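Long-range contact in EDD domain protein, DegV family (Ruminococcus gnavus, PDB 3JR7), which is of unknown function but belongs to the DegV family and, as in its relatives, probably binds a lipid or fatty acid: residues Val26-Ala38 with Ser275-Val287. Sequence-based numbering, arbitrary orientation.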
loop_
_atom_site.group_PDB
_atom_site.type_symbol
_atom_site.label_atom_id
_atom_site.label_comp_id
_atom_site.label_asym_id
_atom_site.label_seq_id
_atom_site.Cartn_x
_atom_site.Cartn_y
_atom_site.Cartn_z
ATOM N N VAL A 26 -1.848 6.277 -8.502
ATOM C CA VAL A 26 -1.619 5.633 -7.223
ATOM C C VAL A 26 -0.711 6.527 -6.412
ATOM O O VAL A 26 0.293 7.029 -6.948
ATOM C CB VAL A 26 -0.953 4.267 -7.440
ATOM C CG1 VAL A 26 -0.823 3.506 -6.094
ATOM C CG2 VAL A 26 -1.759 3.453 -8.455
ATOM N N ASP A 27 -1.024 6.778 -5.135
ATOM C CA ASP A 27 -0.079 7.539 -4.340
ATOM C C ASP A 27 1.190 6.706 -4.140
ATOM O O ASP A 27 1.198 5.498 -4.379
ATOM C CB ASP A 27 -0.657 8.100 -3.024
ATOM C CG ASP A 27 -0.974 7.028 -1.977
ATOM O OD1 ASP A 27 -0.280 5.981 -1.879
ATOM O OD2 ASP A 27 -1.887 7.301 -1.174
ATOM N N SER A 28 2.286 7.370 -3.771
ATOM C CA SER A 28 3.618 6.751 -3.931
ATOM C C SER A 28 3.834 5.593 -2.937
ATOM O O SER A 28 4.714 4.794 -3.092
ATOM C CB SER A 28 4.703 7.800 -3.782
ATOM O OG SER A 28 4.698 8.331 -2.494
ATOM N N CYS A 29 2.978 5.490 -1.937
ATOM C CA CYS A 29 3.066 4.356 -1.009
ATOM C C CYS A 29 2.880 3.039 -1.748
ATOM O O CYS A 29 3.560 2.042 -1.453
ATOM C CB CYS A 29 2.068 4.507 0.143
ATOM S SG CYS A 29 2.307 3.238 1.391
ATOM N N GLY A 30 2.011 3.044 -2.745
ATOM C CA GLY A 30 1.703 1.847 -3.482
ATOM C C GLY A 30 2.799 1.503 -4.451
ATOM O O GLY A 30 2.999 2.261 -5.411
ATOM N N GLU A 31 3.468 0.356 -4.251
ATOM C CA GLU A 31 4.614 -0.003 -5.093
ATOM C C GLU A 31 4.176 -0.369 -6.503
ATOM O O GLU A 31 3.108 -0.880 -6.662
ATOM C CB GLU A 31 5.396 -1.203 -4.495
ATOM C CG GLU A 31 6.135 -0.970 -3.200
ATOM C CD GLU A 31 5.248 -0.846 -1.980
ATOM O OE1 GLU A 31 4.065 -1.306 -2.016
ATOM O OE2 GLU A 31 5.755 -0.305 -0.973
ATOM N N PHE A 32 4.993 -0.095 -7.528
ATOM C CA PHE A 32 4.775 -0.645 -8.890
ATOM C C PHE A 32 5.754 -1.757 -9.171
ATOM O O PHE A 32 6.932 -1.607 -8.880
ATOM C CB PHE A 32 4.977 0.397 -10.006
ATOM C CG PHE A 32 3.919 1.483 -10.059
ATOM C CD1 PHE A 32 2.757 1.425 -9.286
ATOM C CD2 PHE A 32 4.106 2.571 -10.895
ATOM C CE1 PHE A 32 1.821 2.449 -9.347
ATOM C CE2 PHE A 32 3.191 3.559 -10.978
ATOM C CZ PHE A 32 2.027 3.513 -10.182
ATOM N N THR A 33 5.284 -2.842 -9.768
ATOM C CA THR A 33 6.164 -3.862 -10.293
ATOM C C THR A 33 6.824 -3.352 -11.577
ATOM O O THR A 33 6.377 -2.363 -12.150
ATOM C CB THR A 33 5.406 -5.140 -10.637
ATOM O OG1 THR A 33 4.374 -4.848 -11.596
ATOM C CG2 THR A 33 4.819 -5.761 -9.394
ATOM N N PRO A 34 7.897 -4.035 -12.038
ATOM C CA PRO A 34 8.533 -3.653 -13.317
ATOM C C PRO A 34 7.523 -3.579 -14.454
ATOM O O PRO A 34 7.517 -2.643 -15.247
ATOM C CB PRO A 34 9.519 -4.806 -13.580
ATOM C CG PRO A 34 9.869 -5.337 -12.216
ATOM C CD PRO A 34 8.599 -5.153 -11.372
ATOM N N GLU A 35 6.642 -4.550 -14.494
ATOM C CA GLU A 35 5.699 -4.658 -15.571
ATOM C C GLU A 35 4.713 -3.477 -15.530
ATOM O O GLU A 35 4.297 -2.970 -16.575
ATOM C CB GLU A 35 4.992 -6.012 -15.509
ATOM C CG GLU A 35 5.959 -7.192 -15.249
ATOM C CD GLU A 35 6.154 -7.480 -13.744
ATOM O OE1 GLU A 35 5.202 -7.973 -13.118
ATOM O OE2 GLU A 35 7.233 -7.205 -13.181
HETATM N N MSE A 36 4.395 -3.007 -14.318
HETATM C CA MSE A 36 3.505 -1.878 -14.174
HETATM C C MSE A 36 4.230 -0.599 -14.581
HETATM O O MSE A 36 3.641 0.271 -15.203
HETATM C CB MSE A 36 2.978 -1.771 -12.748
HETATM C CG MSE A 36 2.057 -2.938 -12.386
HETATM SE SE MSE A 36 1.714 -2.905 -10.477
HETATM C CE MSE A 36 2.160 -4.736 -9.940
ATOM N N LYS A 37 5.495 -0.479 -14.224
ATOM C CA LYS A 37 6.294 0.629 -14.752
ATOM C C LYS A 37 6.403 0.597 -16.288
ATOM O O LYS A 37 6.283 1.618 -16.917
ATOM C CB LYS A 37 7.659 0.655 -14.097
ATOM C CG LYS A 37 7.570 0.892 -12.625
ATOM C CD LYS A 37 8.917 1.286 -12.028
ATOM C CE LYS A 37 9.154 0.579 -10.696
ATOM N NZ LYS A 37 10.465 0.935 -10.093
ATOM N N ALA A 38 6.558 -0.584 -16.877
ATOM C CA ALA A 38 6.671 -0.755 -18.321
ATOM C C ALA A 38 5.338 -0.514 -19.050
ATOM O O ALA A 38 5.313 -0.202 -20.238
ATOM C CB ALA A 38 7.192 -2.168 -18.645
ATOM N N SER A 275 -1.494 -16.357 -8.446
ATOM C CA SER A 275 -0.099 -16.041 -8.597
ATOM C C SER A 275 0.308 -15.158 -7.427
ATOM O O SER A 275 -0.543 -14.679 -6.652
ATOM C CB SER A 275 0.170 -15.292 -9.924
ATOM O OG SER A 275 -0.511 -14.044 -9.965
ATOM N N SER A 276 1.611 -14.947 -7.300
ATOM C CA SER A 276 2.108 -14.020 -6.299
ATOM C C SER A 276 3.346 -13.279 -6.782
ATOM O O SER A 276 4.034 -13.703 -7.721
ATOM C CB SER A 276 2.404 -14.753 -4.981
ATOM O OG SER A 276 3.531 -15.618 -5.130
ATOM N N PHE A 277 3.637 -12.175 -6.117
ATOM C CA PHE A 277 4.827 -11.493 -6.390
ATOM C C PHE A 277 5.350 -10.794 -5.174
ATOM O O PHE A 277 4.607 -10.549 -4.213
ATOM C CB PHE A 277 4.594 -10.502 -7.529
ATOM C CG PHE A 277 3.641 -9.404 -7.197
ATOM C CD1 PHE A 277 4.089 -8.242 -6.578
ATOM C CD2 PHE A 277 2.301 -9.516 -7.527
ATOM C CE1 PHE A 277 3.210 -7.214 -6.272
ATOM C CE2 PHE A 277 1.400 -8.440 -7.245
ATOM C CZ PHE A 277 1.867 -7.321 -6.608
ATOM N N ILE A 278 6.647 -10.454 -5.247
ATOM C CA ILE A 278 7.380 -9.782 -4.188
ATOM C C ILE A 278 7.947 -8.476 -4.707
ATOM O O ILE A 278 8.468 -8.432 -5.839
ATOM C CB ILE A 278 8.562 -10.680 -3.693
ATOM C CG1 ILE A 278 8.042 -11.981 -3.048
ATOM C CG2 ILE A 278 9.422 -9.940 -2.731
ATOM C CD1 ILE A 278 9.166 -12.993 -2.676
ATOM N N VAL A 279 7.863 -7.421 -3.915
ATOM C CA VAL A 279 8.430 -6.110 -4.269
ATOM C C VAL A 279 9.158 -5.487 -3.115
ATOM O O VAL A 279 8.862 -5.781 -1.945
ATOM C CB VAL A 279 7.375 -5.067 -4.695
ATOM C CG1 VAL A 279 6.869 -5.408 -5.992
ATOM C CG2 VAL A 279 6.235 -4.921 -3.611
ATOM N N ASP A 280 10.087 -4.597 -3.456
ATOM C CA ASP A 280 10.762 -3.753 -2.495
ATOM C C ASP A 280 9.823 -2.665 -2.077
ATOM O O ASP A 280 9.084 -2.127 -2.903
ATOM C CB ASP A 280 12.022 -3.115 -3.077
ATOM C CG ASP A 280 13.095 -4.154 -3.382
ATOM O OD1 ASP A 280 13.705 -4.636 -2.433
ATOM O OD2 ASP A 280 13.238 -4.535 -4.550
ATOM N N THR A 281 9.866 -2.330 -0.806
ATOM C CA THR A 281 9.003 -1.272 -0.288
ATOM C C THR A 281 9.304 0.118 -0.915
ATOM O O THR A 281 10.460 0.493 -1.154
ATOM C CB THR A 281 9.122 -1.137 1.214
ATOM O OG1 THR A 281 10.498 -1.162 1.589
ATOM C CG2 THR A 281 8.375 -2.249 1.943
ATOM N N SER A 282 8.247 0.879 -1.153
ATOM C CA SER A 282 8.342 2.282 -1.619
ATOM C C SER A 282 8.940 3.156 -0.510
ATOM O O SER A 282 9.156 2.694 0.602
ATOM C CB SER A 282 6.940 2.804 -1.911
ATOM O OG SER A 282 6.219 2.952 -0.654
ATOM N N GLY A 283 9.197 4.428 -0.802
ATOM C CA GLY A 283 9.686 5.372 0.209
ATOM C C GLY A 283 8.790 5.445 1.434
ATOM O O GLY A 283 9.256 5.317 2.582
ATOM N N ILE A 284 7.483 5.676 1.220
ATOM C CA ILE A 284 6.586 5.757 2.392
ATOM C C ILE A 284 6.511 4.404 3.127
ATOM O O ILE A 284 6.555 4.358 4.352
ATOM C CB ILE A 284 5.197 6.229 1.970
ATOM C CG1 ILE A 284 5.293 7.674 1.446
ATOM C CG2 ILE A 284 4.199 6.131 3.138
ATOM C CD1 ILE A 284 5.678 8.720 2.505
ATOM N N SER A 285 6.448 3.316 2.375
ATOM C CA SER A 285 6.418 1.991 2.964
ATOM C C SER A 285 7.683 1.718 3.796
ATOM O O SER A 285 7.612 1.177 4.900
ATOM C CB SER A 285 6.214 0.933 1.873
ATOM O OG SER A 285 4.882 0.992 1.291
ATOM N N THR A 286 8.842 2.099 3.251
ATOM C CA THR A 286 10.102 1.993 3.982
ATOM C C THR A 286 10.088 2.796 5.270
ATOM O O THR A 286 10.459 2.273 6.334
ATOM C CB THR A 286 11.246 2.431 3.100
ATOM O OG1 THR A 286 11.379 1.464 2.037
ATOM C CG2 THR A 286 12.523 2.595 3.903
ATOM N N VAL A 287 9.613 4.040 5.208
ATOM C CA VAL A 287 9.583 4.873 6.396
ATOM C C VAL A 287 8.785 4.240 7.543
ATOM O O VAL A 287 9.215 4.264 8.702
ATOM C CB VAL A 287 9.030 6.271 6.070
ATOM C CG1 VAL A 287 8.713 7.052 7.344
ATOM C CG2 VAL A 287 10.038 7.068 5.159
#
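E31 meets S282 and S285 at the N-terminus of helix 283-289, where the two sheets of the DegV fold come together. Residues 26-38 run from a strand of one sheet through a type I turn into a short helix. Residues 275-287 form the outermost strand of the other sheet within this chain and the start of its next helix. E31 OE2 accepts two hydrogen bonds. One runs from S282 N to E31 OE2, 2.8 Å and nearly straight at 172°, on the anti lone pair. The other comes in on the syn side, from S285 OG to E31 OE2, also 2.8 Å. The E31 chain bends at chi2 (73°), which turns the carboxylate toward this helix end. The S282 N-H, the S285 hydroxyl and the nearby helix N-terminus would probably stabilise its negative charge. An alanine here would remove the carboxylate and would probably leave S282 N and S285 OG without their shared acceptor.

S282 is the N-cap. Its OG accepts from S285 N and donates to C29 O, with S282 OG to C29 O at 2.9 Å. Beside it, I284 CG2 packs on C29 SG at 3.9 Å. The I284 side chain also lies near a bound polyether, probably from the crystallisation liquor, and S285 lines the same pocket, which may be where a lipid would bind. S140 holds the other carboxylate oxygen, E31 OE1, and D58 binds both S28 OG and I284 N.

Toward the strand, V279 CG2 lies against E31 CB. T33 lies at the N-cap position of helix 34-39, and its methyl sits over one face of the F277 ring: T33 CG2 is 4.2 Å from the ring centroid, 27° off the normal.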